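Local coordinates for protein MlnD (Bacillus methylotrophicus, PDB 5IL5) that forms the dehydratase domain of a trans-AT polyketide synthase of macrolactin assembly, which probably removes water from beta-hydroxyacyl chains carried on acyl carrier protein, at residues S53-D65 with A175-A187. Residues are numbered along the deposited sequence; the frame is centred on the assembly and turned at random.
Sequences SDTGLYIKTKYQD and AEFGYSCSDSLKA
Tyr58 CG sits between the backbone N and the carbonyl carbon (chi1 57°), which brings one ring face against Ser182 CB, offset toward the rim and 3.6 Å from the centroid of the Tyr58 ring, in a CH-pi contact. Tyr179 CG lies anti to the backbone N (chi1 168°), and its side chain crosses that of Ile59 at about a right angle, with Ile59 CG2 3.9 Å from Tyr179 CE2. That methyl also packs on Cys181 CB and Leu185 CD1, so that Ile59 CG2 gathers Tyr179, Cys181 and Leu185. Tyr179 OH is hydrogen-bonded to Glu219 and Gln223 of helix 215-229. Between the strands, Lys60 and Ser180 form the hydrogen-bonded pair: Lys60 N to Ser180 O is 3.0 Å and Ser180 N to Lys60 O 3.1 Å. Ser182 N to Tyr58 O (3.2 Å) continues the pairing at one end, Lys62 N to Gly178 O (3.2 Å) at the other. Gly178, with positive phi, closes helix 167-176 in a Schellman motif. Ser182 OG hydrogen-bonds Ser184 OG at 2.7 Å and accepts a weak hydrogen bond from Tyr58 N. The result is a short two-stranded antiparallel sheet joining the predicted N- and C-terminal hotdog folds of this double-hotdog dehydratase.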
loop_
_atom_site.group_PDB
_atom_site.type_symbol
_atom_site.label_atom_id
_atom_site.label_comp_id
_atom_site.label_asym_id
_atom_site.label_seq_id
_atom_site.Cartn_x
_atom_site.Cartn_y
_atom_site.Cartn_z
ATOM N N SER A 53 -12.089 13.230 5.037
ATOM C CA SER A 53 -12.078 14.545 5.664
ATOM C C SER A 53 -12.461 15.637 4.667
ATOM O O SER A 53 -13.347 16.457 4.934
ATOM C CB SER A 53 -10.692 14.801 6.262
ATOM O OG SER A 53 -10.619 16.053 6.918
ATOM N N ASP A 54 -11.807 15.655 3.505
ATOM C CA ASP A 54 -11.912 16.756 2.552
ATOM C C ASP A 54 -12.988 16.553 1.484
ATOM O O ASP A 54 -12.998 17.286 0.489
ATOM C CB ASP A 54 -10.556 16.989 1.883
ATOM C CG ASP A 54 -9.554 17.638 2.819
ATOM O OD1 ASP A 54 -9.996 18.366 3.743
ATOM O OD2 ASP A 54 -8.336 17.416 2.625
ATOM N N THR A 55 -13.875 15.575 1.649
ATOM C CA THR A 55 -15.105 15.506 0.873
ATOM C C THR A 55 -16.161 16.383 1.534
ATOM O O THR A 55 -16.193 16.530 2.760
ATOM C CB THR A 55 -15.629 14.074 0.776
ATOM O OG1 THR A 55 -16.345 13.757 1.974
ATOM C CG2 THR A 55 -14.500 13.075 0.600
ATOM N N GLY A 56 -17.044 16.956 0.720
ATOM C CA GLY A 56 -18.001 17.898 1.268
ATOM C C GLY A 56 -19.289 17.228 1.692
ATOM O O GLY A 56 -20.330 17.877 1.811
ATOM N N LEU A 57 -19.206 15.935 1.981
ATOM C CA LEU A 57 -20.369 15.066 2.088
ATOM C C LEU A 57 -20.648 14.767 3.555
ATOM O O LEU A 57 -19.821 14.145 4.231
ATOM C CB LEU A 57 -20.136 13.770 1.308
ATOM C CG LEU A 57 -19.488 13.905 -0.077
ATOM C CD1 LEU A 57 -18.930 12.565 -0.525
ATOM C CD2 LEU A 57 -20.461 14.444 -1.115
ATOM N N TYR A 58 -21.803 15.216 4.044
ATOM C CA TYR A 58 -22.228 14.916 5.401
ATOM C C TYR A 58 -23.747 14.795 5.444
ATOM O O TYR A 58 -24.456 15.366 4.609
ATOM C CB TYR A 58 -21.746 15.982 6.402
ATOM C CG TYR A 58 -22.195 17.389 6.087
ATOM C CD1 TYR A 58 -23.449 17.850 6.471
ATOM C CD2 TYR A 58 -21.353 18.269 5.415
ATOM C CE1 TYR A 58 -23.857 19.141 6.181
ATOM C CE2 TYR A 58 -21.752 19.561 5.125
ATOM C CZ TYR A 58 -23.005 19.991 5.509
ATOM O OH TYR A 58 -23.403 21.275 5.218
ATOM N N ILE A 59 -24.240 14.036 6.426
ATOM C CA ILE A 59 -25.660 13.993 6.747
ATOM C C ILE A 59 -25.815 14.300 8.229
ATOM O O ILE A 59 -24.862 14.228 9.007
ATOM C CB ILE A 59 -26.328 12.636 6.409
ATOM C CG1 ILE A 59 -25.706 11.482 7.200
ATOM C CG2 ILE A 59 -26.225 12.344 4.923
ATOM C CD1 ILE A 59 -26.575 10.224 7.215
ATOM N N LYS A 60 -27.039 14.656 8.608
ATOM C CA LYS A 60 -27.413 14.854 10.000
ATOM C C LYS A 60 -28.719 14.122 10.259
ATOM O O LYS A 60 -29.586 14.065 9.382
ATOM C CB LYS A 60 -27.584 16.336 10.335
ATOM C CG LYS A 60 -26.485 17.241 9.798
ATOM C CD LYS A 60 -26.766 18.707 10.124
ATOM C CE LYS A 60 -25.619 19.613 9.693
ATOM N NZ LYS A 60 -25.861 21.044 10.013
ATOM N N THR A 61 -28.848 13.536 11.444
ATOM C CA THR A 61 -30.097 12.917 11.862
ATOM C C THR A 61 -30.505 13.463 13.219
ATOM O O THR A 61 -29.699 14.039 13.951
ATOM C CB THR A 61 -29.997 11.390 11.928
ATOM O OG1 THR A 61 -29.089 11.007 12.965
ATOM C CG2 THR A 61 -29.529 10.843 10.597
ATOM N N LYS A 62 -31.788 13.299 13.536
ATOM C CA LYS A 62 -32.288 13.703 14.844
ATOM C C LYS A 62 -31.662 12.904 15.980
ATOM O O LYS A 62 -31.767 13.319 17.139
ATOM C CB LYS A 62 -33.810 13.567 14.869
ATOM C CG LYS A 62 -34.309 12.160 14.584
ATOM C CD LYS A 62 -35.827 12.113 14.478
ATOM C CE LYS A 62 -36.304 10.761 13.967
ATOM N NZ LYS A 62 -37.788 10.619 14.036
ATOM N N TYR A 63 -31.014 11.775 15.681
ATOM C CA TYR A 63 -30.387 10.966 16.718
ATOM C C TYR A 63 -29.001 11.459 17.112
ATOM O O TYR A 63 -28.477 11.014 18.139
ATOM C CB TYR A 63 -30.274 9.512 16.261
ATOM C CG TYR A 63 -31.588 8.857 15.913
ATOM C CD1 TYR A 63 -32.481 8.478 16.906
ATOM C CD2 TYR A 63 -31.934 8.615 14.593
ATOM C CE1 TYR A 63 -33.678 7.874 16.591
ATOM C CE2 TYR A 63 -33.129 8.015 14.274
ATOM C CZ TYR A 63 -33.997 7.645 15.273
ATOM O OH TYR A 63 -35.188 7.047 14.943
ATOM N N GLN A 64 -28.398 12.361 16.341
ATOM C CA GLN A 64 -26.998 12.718 16.522
ATOM C C GLN A 64 -26.832 14.229 16.526
ATOM O O GLN A 64 -27.381 14.920 15.662
ATOM C CB GLN A 64 -26.153 12.102 15.400
ATOM C CG GLN A 64 -26.087 10.578 15.436
ATOM C CD GLN A 64 -25.366 10.055 16.665
ATOM O OE1 GLN A 64 -24.430 10.690 17.174
ATOM N NE2 GLN A 64 -25.800 8.893 17.155
ATOM N N ASP A 65 -26.063 14.733 17.497
ATOM C CA ASP A 65 -25.654 16.134 17.485
ATOM C C ASP A 65 -24.674 16.411 16.354
ATOM O O ASP A 65 -24.701 17.488 15.749
ATOM C CB ASP A 65 -25.036 16.514 18.831
ATOM C CG ASP A 65 -26.075 16.847 19.878
ATOM O OD1 ASP A 65 -27.190 17.267 19.505
ATOM O OD2 ASP A 65 -25.777 16.691 21.079
ATOM N N ALA A 175 -36.478 16.187 6.114
ATOM C CA ALA A 175 -36.094 16.924 7.311
ATOM C C ALA A 175 -37.109 16.713 8.425
ATOM O O ALA A 175 -36.736 16.509 9.587
ATOM C CB ALA A 175 -35.947 18.410 6.979
ATOM N N GLU A 176 -38.401 16.745 8.090
ATOM C CA GLU A 176 -39.437 16.505 9.090
ATOM C C GLU A 176 -39.426 15.066 9.598
ATOM O O GLU A 176 -39.973 14.797 10.672
ATOM C CB GLU A 176 -40.816 16.850 8.519
ATOM C CG GLU A 176 -40.999 18.320 8.181
ATOM C CD GLU A 176 -42.272 18.588 7.411
ATOM O OE1 GLU A 176 -42.946 17.616 7.027
ATOM O OE2 GLU A 176 -42.602 19.769 7.184
ATOM N N PHE A 177 -38.834 14.138 8.844
ATOM C CA PHE A 177 -38.594 12.787 9.330
ATOM C C PHE A 177 -37.284 12.666 10.102
ATOM O O PHE A 177 -37.007 11.604 10.669
ATOM C CB PHE A 177 -38.590 11.800 8.155
ATOM C CG PHE A 177 -39.919 11.677 7.452
ATOM C CD1 PHE A 177 -41.107 11.784 8.154
ATOM C CD2 PHE A 177 -39.974 11.455 6.086
ATOM C CE1 PHE A 177 -42.324 11.674 7.511
ATOM C CE2 PHE A 177 -41.190 11.342 5.436
ATOM C CZ PHE A 177 -42.367 11.452 6.151
ATOM N N GLY A 178 -36.483 13.724 10.143
ATOM C CA GLY A 178 -35.243 13.726 10.885
ATOM C C GLY A 178 -33.998 13.476 10.066
ATOM O O GLY A 178 -32.998 13.021 10.629
ATOM N N TYR A 179 -34.022 13.765 8.766
ATOM C CA TYR A 179 -32.868 13.579 7.897
ATOM C C TYR A 179 -32.604 14.866 7.136
ATOM O O TYR A 179 -33.515 15.420 6.514
ATOM C CB TYR A 179 -33.096 12.433 6.904
ATOM C CG TYR A 179 -32.074 12.353 5.787
ATOM C CD1 TYR A 179 -32.221 13.099 4.625
ATOM C CD2 TYR A 179 -30.974 11.513 5.887
ATOM C CE1 TYR A 179 -31.295 13.021 3.604
ATOM C CE2 TYR A 179 -30.046 11.428 4.869
ATOM C CZ TYR A 179 -30.212 12.185 3.730
ATOM O OH TYR A 179 -29.295 12.105 2.709
ATOM N N SER A 180 -31.364 15.336 7.187
ATOM C CA SER A 180 -30.925 16.426 6.333
ATOM C C SER A 180 -29.528 16.096 5.834
ATOM O O SER A 180 -28.858 15.195 6.343
ATOM C CB SER A 180 -30.937 17.777 7.058
ATOM O OG SER A 180 -30.040 17.785 8.152
ATOM N N CYS A 181 -29.089 16.840 4.826
ATOM C CA CYS A 181 -27.847 16.514 4.150
ATOM C C CYS A 181 -27.309 17.755 3.458
ATOM O O CYS A 181 -28.034 18.723 3.213
ATOM C CB CYS A 181 -28.050 15.378 3.141
ATOM S SG CYS A 181 -29.115 15.797 1.744
ATOM N N SER A 182 -26.012 17.710 3.164
ATOM C CA SER A 182 -25.343 18.758 2.405
ATOM C C SER A 182 -25.883 18.825 0.979
ATOM O O SER A 182 -26.317 17.823 0.405
ATOM C CB SER A 182 -23.838 18.502 2.398
ATOM O OG SER A 182 -23.536 17.257 1.795
ATOM N N ASP A 183 -25.847 20.030 0.399
ATOM C CA ASP A 183 -26.337 20.203 -0.966
ATOM C C ASP A 183 -25.615 19.282 -1.938
ATOM O O ASP A 183 -26.169 18.918 -2.982
ATOM C CB ASP A 183 -26.160 21.648 -1.430
ATOM C CG ASP A 183 -26.994 22.624 -0.635
ATOM O OD1 ASP A 183 -27.882 22.177 0.128
ATOM O OD2 ASP A 183 -26.765 23.845 -0.781
ATOM N N SER A 184 -24.379 18.899 -1.613
ATOM C CA SER A 184 -23.637 17.958 -2.439
ATOM C C SER A 184 -24.292 16.588 -2.492
ATOM O O SER A 184 -23.906 15.773 -3.336
ATOM C CB SER A 184 -22.213 17.813 -1.910
ATOM O OG SER A 184 -22.238 17.373 -0.565
ATOM N N LEU A 185 -25.270 16.317 -1.630
ATOM C CA LEU A 185 -25.998 15.055 -1.635
ATOM C C LEU A 185 -27.471 15.230 -1.995
ATOM O O LEU A 185 -28.268 14.310 -1.792
ATOM C CB LEU A 185 -25.869 14.373 -0.276
ATOM C CG LEU A 185 -24.488 13.799 0.029
ATOM C CD1 LEU A 185 -24.308 13.588 1.519
ATOM C CD2 LEU A 185 -24.314 12.493 -0.711
ATOM N N LYS A 186 -27.843 16.392 -2.529
ATOM C CA LYS A 186 -29.224 16.679 -2.908
ATOM C C LYS A 186 -29.348 16.556 -4.425
ATOM O O LYS A 186 -29.307 17.536 -5.169
ATOM C CB LYS A 186 -29.632 18.060 -2.410
ATOM C CG LYS A 186 -29.882 18.104 -0.919
ATOM C CD LYS A 186 -30.585 19.378 -0.518
ATOM C CE LYS A 186 -30.489 19.604 0.972
ATOM N NZ LYS A 186 -31.533 20.553 1.443
ATOM N N ALA A 187 -29.493 15.312 -4.883
ATOM C CA ALA A 187 -29.612 15.010 -6.301
ATOM C C ALA A 187 -31.054 14.821 -6.762
ATOM O O ALA A 187 -31.297 14.784 -7.973
ATOM C CB ALA A 187 -28.803 13.751 -6.628
#